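PDB 1LO7: 4-hydroxybenzoyl-CoA thioesterase from Pseudomonas sp. CBS3, which hydrolyses 4-hydroxybenzoyl-CoA to 4-hydroxybenzoate and CoA, the last step in converting 4-chlorobenzoate to 4-hydroxybenzoate. Local coordinates for residues K85-V98 against L109-M121. Sequence-based numbering, arbitrary orientation.
Sequences KEWRRKSFVQRHSV and LVMRADEIRVFAM. With 4CO (4-hydroxyphenacyl coenzyme A), chain B.
Arg95 meets Asp114 side-on in a bidentate salt bridge: NE reaches OD1 at 2.7 Å and NH2 reaches OD2 at 2.9 Å, both carboxylate oxygens using syn lone pairs and the two groups almost coplanar. The bend of the arginine chain at chi3 (-66°) turns the guanidinium alongside the aspartate. With an alanine here in place of Arg95, the Asp114 carboxylate would be likely to lose both N-H partners and be freer to turn. Next along the same face, Arg112 directs NE (2.8 Å) and, less straight, NH2 at Ser97 OG, which lies in the guanidinium plane. On the face of Gln94, His96, Glu115 and Arg117, a buried polar cluster centres on Glu115 OE1. His96 NE2 approaches this oxygen from above the carboxylate plane at 2.8 Å, imidazole and carboxylate standing perpendicular, while Arg117 adds NE and NH2; Asp32 and the backbone of Thr59 also hold that guanidinium. Three N-H groups on one oxygen would probably stabilise the carboxylate as an anion. Backbone pairs from Phe92–Arg117 to His96–Ala113 zip strands 91-101 and 107-123 into an antiparallel hairpin of the hot dog fold, whose sheet packs against helix 25-41. A classic beta bulge at Val110 and Met111, opposite Val98, brings both their N-H groups to Val98 O. Phe92 CZ packs on Arg117 CB at 3.5 Å, Arg117 O lies over one ring face, and Phe92 CE1 meets Phe119 CE2 at 3.6 Å. Near the turn, the inhibitor 4-hydroxyphenacyl-CoA is gripped at its 3'-phosphate: O9A accepts from the backbone N of Arg89 and Ser91, O8A from Lys90 N. At the guanidinium edge, Arg117 NH1 lies 3.6 Å from ligand C6B, a phenol-ring carbon.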
# COMPACT_ATOMS: atom_id res chain seq x y z
N LYS A 85 -11.94 7.45 -23.56
CA LYS A 85 -13.16 7.00 -24.18
C LYS A 85 -14.04 8.19 -24.58
O LYS A 85 -14.68 8.18 -25.62
CB LYS A 85 -13.88 6.10 -23.14
CG LYS A 85 -15.09 5.30 -23.59
CD LYS A 85 -16.05 4.92 -22.44
CE LYS A 85 -17.12 3.90 -22.82
NZ LYS A 85 -18.49 4.45 -22.81
N GLU A 86 -14.08 9.24 -23.73
CA GLU A 86 -14.92 10.40 -24.03
C GLU A 86 -14.49 11.64 -23.29
O GLU A 86 -14.11 11.61 -22.09
CB GLU A 86 -16.36 10.00 -23.61
CG GLU A 86 -17.43 11.12 -23.70
CD GLU A 86 -18.74 10.69 -23.05
OE1 GLU A 86 -19.58 11.45 -22.66
OE2 GLU A 86 -18.84 9.39 -22.90
N TRP A 87 -14.53 12.77 -24.01
CA TRP A 87 -14.21 14.10 -23.43
C TRP A 87 -15.58 14.75 -23.22
O TRP A 87 -16.42 14.84 -24.13
CB TRP A 87 -13.38 14.99 -24.36
CG TRP A 87 -12.02 14.48 -24.77
CD1 TRP A 87 -11.67 14.06 -26.02
CD2 TRP A 87 -10.84 14.45 -23.97
NE1 TRP A 87 -10.36 13.71 -26.04
CE2 TRP A 87 -9.81 13.94 -24.80
CE3 TRP A 87 -10.55 14.79 -22.65
CZ2 TRP A 87 -8.50 13.77 -24.31
CZ3 TRP A 87 -9.25 14.61 -22.18
CH2 TRP A 87 -8.25 14.11 -23.01
N ARG A 88 -15.81 15.18 -22.00
CA ARG A 88 -17.04 15.78 -21.63
C ARG A 88 -16.80 17.24 -21.51
O ARG A 88 -16.33 17.82 -22.47
CB ARG A 88 -17.67 15.09 -20.42
CG ARG A 88 -18.06 13.66 -20.79
CD ARG A 88 -18.53 12.82 -19.60
NE ARG A 88 -19.01 11.50 -20.03
CZ ARG A 88 -19.54 10.59 -19.21
NH1 ARG A 88 -19.67 10.82 -17.91
NH2 ARG A 88 -19.95 9.42 -19.73
N ARG A 89 -17.13 17.86 -20.38
CA ARG A 89 -16.87 19.29 -20.29
C ARG A 89 -15.71 19.41 -19.33
O ARG A 89 -14.58 19.68 -19.74
CB ARG A 89 -18.08 20.10 -19.83
CG ARG A 89 -17.75 21.59 -19.69
CD ARG A 89 -19.00 22.46 -19.57
NE ARG A 89 -18.81 23.81 -20.10
CZ ARG A 89 -18.25 24.80 -19.39
NH1 ARG A 89 -17.85 24.62 -18.14
NH2 ARG A 89 -18.10 26.01 -19.93
N LYS A 90 -15.99 19.19 -18.05
CA LYS A 90 -14.92 19.24 -17.06
C LYS A 90 -14.38 17.84 -16.78
O LYS A 90 -13.33 17.66 -16.17
CB LYS A 90 -15.42 19.79 -15.75
CG LYS A 90 -15.78 21.23 -15.83
CD LYS A 90 -15.91 21.83 -14.44
CE LYS A 90 -16.29 23.30 -14.52
NZ LYS A 90 -16.85 23.74 -13.25
N SER A 91 -15.08 16.82 -17.24
CA SER A 91 -14.63 15.46 -16.97
C SER A 91 -14.27 14.69 -18.21
O SER A 91 -14.57 15.12 -19.31
CB SER A 91 -15.73 14.67 -16.25
OG SER A 91 -16.93 14.57 -17.05
N PHE A 92 -13.66 13.52 -18.01
CA PHE A 92 -13.33 12.67 -19.13
C PHE A 92 -13.40 11.22 -18.62
O PHE A 92 -13.22 10.96 -17.42
CB PHE A 92 -11.97 13.05 -19.76
CG PHE A 92 -10.80 12.92 -18.79
CD1 PHE A 92 -10.34 14.04 -18.06
CD2 PHE A 92 -10.15 11.70 -18.56
CE1 PHE A 92 -9.29 13.94 -17.15
CE2 PHE A 92 -9.09 11.59 -17.66
CZ PHE A 92 -8.64 12.71 -16.95
N VAL A 93 -13.65 10.32 -19.54
CA VAL A 93 -13.75 8.92 -19.20
C VAL A 93 -12.50 8.29 -19.71
O VAL A 93 -12.20 8.37 -20.90
CB VAL A 93 -14.99 8.27 -19.86
CG1 VAL A 93 -15.02 6.77 -19.52
CG2 VAL A 93 -16.33 8.92 -19.46
N GLN A 94 -11.74 7.68 -18.78
CA GLN A 94 -10.50 7.02 -19.12
C GLN A 94 -10.70 5.50 -18.92
O GLN A 94 -11.02 5.04 -17.82
CB GLN A 94 -9.32 7.53 -18.25
CG GLN A 94 -7.94 7.19 -18.82
CD GLN A 94 -6.84 7.98 -18.10
OE1 GLN A 94 -5.81 8.34 -18.70
NE2 GLN A 94 -7.04 8.26 -16.84
N ARG A 95 -10.53 4.77 -20.00
CA ARG A 95 -10.72 3.33 -19.95
C ARG A 95 -9.39 2.60 -19.87
O ARG A 95 -8.41 2.96 -20.57
CB ARG A 95 -11.48 2.84 -21.19
CG ARG A 95 -11.45 1.29 -21.31
CD ARG A 95 -12.50 0.75 -22.28
NE ARG A 95 -13.84 1.02 -21.77
CZ ARG A 95 -14.94 0.66 -22.41
NH1 ARG A 95 -14.90 0.05 -23.59
NH2 ARG A 95 -16.10 0.94 -21.87
N HIS A 96 -9.35 1.55 -19.02
CA HIS A 96 -8.17 0.74 -18.86
C HIS A 96 -8.51 -0.74 -19.02
O HIS A 96 -9.44 -1.21 -18.37
CB HIS A 96 -7.51 0.89 -17.50
CG HIS A 96 -7.27 2.28 -17.01
ND1 HIS A 96 -6.14 2.97 -17.35
CD2 HIS A 96 -8.01 3.03 -16.16
CE1 HIS A 96 -6.21 4.13 -16.73
NE2 HIS A 96 -7.35 4.21 -16.03
N SER A 97 -7.79 -1.44 -19.89
CA SER A 97 -8.02 -2.88 -20.07
C SER A 97 -6.75 -3.59 -19.62
O SER A 97 -5.64 -3.28 -20.10
CB SER A 97 -8.35 -3.21 -21.50
OG SER A 97 -9.51 -2.43 -21.84
N VAL A 98 -6.90 -4.54 -18.66
CA VAL A 98 -5.75 -5.27 -18.10
C VAL A 98 -5.80 -6.73 -18.54
O VAL A 98 -6.80 -7.44 -18.34
CB VAL A 98 -5.76 -5.24 -16.55
CG1 VAL A 98 -4.51 -5.95 -16.00
CG2 VAL A 98 -5.84 -3.79 -16.04
N LEU A 109 -8.27 -11.58 -20.67
CA LEU A 109 -8.64 -10.33 -20.04
C LEU A 109 -8.68 -10.61 -18.55
O LEU A 109 -9.26 -11.61 -18.13
CB LEU A 109 -10.02 -9.89 -20.58
CG LEU A 109 -10.66 -8.74 -19.83
CD1 LEU A 109 -9.93 -7.44 -20.13
CD2 LEU A 109 -12.13 -8.59 -20.25
N VAL A 110 -8.03 -9.77 -17.74
CA VAL A 110 -7.98 -9.93 -16.28
C VAL A 110 -8.97 -9.01 -15.58
O VAL A 110 -9.77 -9.42 -14.73
CB VAL A 110 -6.54 -9.73 -15.72
CG1 VAL A 110 -6.57 -9.70 -14.20
CG2 VAL A 110 -5.64 -10.88 -16.14
N MET A 111 -8.90 -7.73 -15.94
CA MET A 111 -9.82 -6.78 -15.36
C MET A 111 -9.96 -5.55 -16.25
O MET A 111 -9.16 -5.33 -17.17
CB MET A 111 -9.51 -6.43 -13.87
CG MET A 111 -8.28 -5.58 -13.65
SD MET A 111 -8.58 -3.80 -13.71
CE MET A 111 -9.68 -3.35 -12.33
N ARG A 112 -10.99 -4.77 -16.00
CA ARG A 112 -11.18 -3.57 -16.80
C ARG A 112 -11.81 -2.49 -15.94
O ARG A 112 -12.56 -2.80 -15.00
CB ARG A 112 -12.08 -3.86 -18.01
CG ARG A 112 -12.36 -2.59 -18.83
CD ARG A 112 -13.00 -2.84 -20.22
NE ARG A 112 -12.11 -3.38 -21.28
CZ ARG A 112 -12.31 -4.53 -21.98
NH1 ARG A 112 -13.36 -5.32 -21.80
NH2 ARG A 112 -11.41 -4.85 -22.91
N ALA A 113 -11.51 -1.22 -16.25
CA ALA A 113 -12.13 -0.19 -15.48
C ALA A 113 -12.33 1.07 -16.33
O ALA A 113 -11.47 1.40 -17.16
CB ALA A 113 -11.30 0.20 -14.24
N ASP A 114 -13.47 1.73 -16.13
CA ASP A 114 -13.77 2.99 -16.79
C ASP A 114 -13.73 3.97 -15.64
O ASP A 114 -14.58 3.94 -14.73
CB ASP A 114 -15.14 3.05 -17.43
CG ASP A 114 -15.11 2.35 -18.75
OD1 ASP A 114 -14.09 2.07 -19.32
OD2 ASP A 114 -16.28 2.07 -19.23
N GLU A 115 -12.73 4.85 -15.66
CA GLU A 115 -12.55 5.87 -14.64
C GLU A 115 -13.02 7.22 -15.15
O GLU A 115 -12.73 7.56 -16.29
CB GLU A 115 -11.04 6.04 -14.24
CG GLU A 115 -10.43 4.77 -13.61
CD GLU A 115 -9.00 5.01 -13.22
OE1 GLU A 115 -8.25 5.70 -13.86
OE2 GLU A 115 -8.63 4.37 -12.14
N ILE A 116 -13.70 7.95 -14.30
CA ILE A 116 -14.13 9.28 -14.67
C ILE A 116 -13.27 10.22 -13.84
O ILE A 116 -13.29 10.17 -12.61
CB ILE A 116 -15.61 9.57 -14.48
CG1 ILE A 116 -16.44 8.52 -15.28
CG2 ILE A 116 -15.87 11.01 -14.94
CD1 ILE A 116 -17.94 8.83 -15.37
N ARG A 117 -12.48 11.06 -14.50
CA ARG A 117 -11.62 11.97 -13.78
C ARG A 117 -11.80 13.39 -14.29
O ARG A 117 -12.52 13.66 -15.28
CB ARG A 117 -10.17 11.55 -14.04
CG ARG A 117 -9.73 10.25 -13.32
CD ARG A 117 -8.39 9.78 -13.84
NE ARG A 117 -7.93 8.48 -13.32
CZ ARG A 117 -7.08 8.35 -12.29
NH1 ARG A 117 -6.59 9.41 -11.60
NH2 ARG A 117 -6.70 7.11 -11.96
N VAL A 118 -11.11 14.31 -13.61
CA VAL A 118 -11.16 15.71 -14.01
C VAL A 118 -9.83 16.31 -13.74
O VAL A 118 -9.11 15.83 -12.88
CB VAL A 118 -12.13 16.50 -13.16
CG1 VAL A 118 -13.54 15.98 -13.32
CG2 VAL A 118 -11.69 16.53 -11.69
N PHE A 119 -9.51 17.37 -14.51
CA PHE A 119 -8.28 18.13 -14.29
C PHE A 119 -8.66 19.04 -13.15
O PHE A 119 -9.75 19.55 -13.14
CB PHE A 119 -7.82 18.94 -15.49
CG PHE A 119 -7.09 18.04 -16.46
CD1 PHE A 119 -5.72 17.81 -16.35
CD2 PHE A 119 -7.80 17.39 -17.48
CE1 PHE A 119 -5.06 17.00 -17.27
CE2 PHE A 119 -7.15 16.57 -18.39
CZ PHE A 119 -5.78 16.36 -18.28
N ALA A 120 -7.79 19.22 -12.16
CA ALA A 120 -8.22 20.06 -11.08
C ALA A 120 -7.12 20.93 -10.54
O ALA A 120 -5.94 20.75 -10.84
CB ALA A 120 -8.73 19.20 -9.92
N MET A 121 -7.56 21.85 -9.70
CA MET A 121 -6.68 22.77 -9.02
C MET A 121 -7.01 22.73 -7.58
O MET A 121 -8.10 22.32 -7.22
CB MET A 121 -6.77 24.14 -9.67
CG MET A 121 -6.12 23.94 -11.02
SD MET A 121 -5.93 25.48 -11.83
CE MET A 121 -7.35 26.26 -11.01
N1A 4CO B . -20.10 10.50 -12.01
C2A 4CO B . -19.85 11.11 -13.22
N3A 4CO B . -19.35 12.30 -13.42
C4A 4CO B . -19.06 12.93 -12.26
C5A 4CO B . -19.27 12.46 -10.98
C6A 4CO B . -19.81 11.17 -10.87
N6A 4CO B . -20.05 10.60 -9.70
N7A 4CO B . -18.87 13.39 -10.03
C8A 4CO B . -18.44 14.43 -10.75
N9A 4CO B . -18.55 14.21 -12.10
C1D 4CO B . -18.26 15.15 -13.19
C2D 4CO B . -19.29 16.27 -13.26
O2D 4CO B . -20.50 15.84 -13.90
C3D 4CO B . -18.54 17.25 -14.14
O3D 4CO B . -18.39 16.73 -15.44
P3D 4CO B . -18.73 17.58 -16.72
O7A 4CO B . -20.16 17.48 -16.92
O8A 4CO B . -18.30 18.97 -16.53
O9A 4CO B . -17.95 16.94 -17.91
C4D 4CO B . -17.16 17.14 -13.49
O4D 4CO B . -17.12 15.83 -12.84
C5D 4CO B . -16.75 18.24 -12.56
O5D 4CO B . -17.56 18.14 -11.39
P1A 4CO B . -18.25 19.46 -10.84
O1A 4CO B . -19.16 18.96 -9.81
O2A 4CO B . -18.93 20.20 -11.88
O3A 4CO B . -17.19 20.40 -10.28
P2A 4CO B . -16.58 20.54 -8.80
O4A 4CO B . -15.44 21.47 -8.93
O5A 4CO B . -17.60 21.13 -7.94
O6A 4CO B . -16.28 19.09 -8.08
CBP 4CO B . -14.50 17.72 -7.42
CCP 4CO B . -15.26 18.30 -8.62
CDP 4CO B . -13.96 18.84 -6.51
CEP 4CO B . -13.40 16.79 -7.91
CAP 4CO B . -15.47 17.02 -6.46
OAP 4CO B . -16.19 15.99 -7.14
C9P 4CO B . -14.69 16.19 -5.43
O9P 4CO B . -13.99 16.73 -4.61
N8P 4CO B . -14.77 14.74 -5.55
C7P 4CO B . -13.81 14.06 -4.67
C6P 4CO B . -12.48 13.79 -5.38
C5P 4CO B . -11.68 12.77 -4.56
O5P 4CO B . -11.39 12.96 -3.38
N4P 4CO B . -11.29 11.61 -5.33
C3P 4CO B . -10.63 10.56 -4.57
C2P 4CO B . -9.21 10.91 -4.24
S1P 4CO B . -8.36 11.86 -5.50
O1B 4CO B . -6.03 9.60 -5.90
C1B 4CO B . -5.98 10.81 -6.07
C2B 4CO B . -5.38 11.35 -7.29
C3B 4CO B . -5.32 12.76 -7.46
C4B 4CO B . -4.73 13.29 -8.60
C5B 4CO B . -4.17 12.42 -9.56
O2B 4CO B . -3.51 12.94 -10.70
C6B 4CO B . -4.26 11.01 -9.39
C7B 4CO B . -4.86 10.48 -8.24
CB 4CO B . -6.57 11.74 -5.07
O HOH W 1 -11.03 18.68 -16.48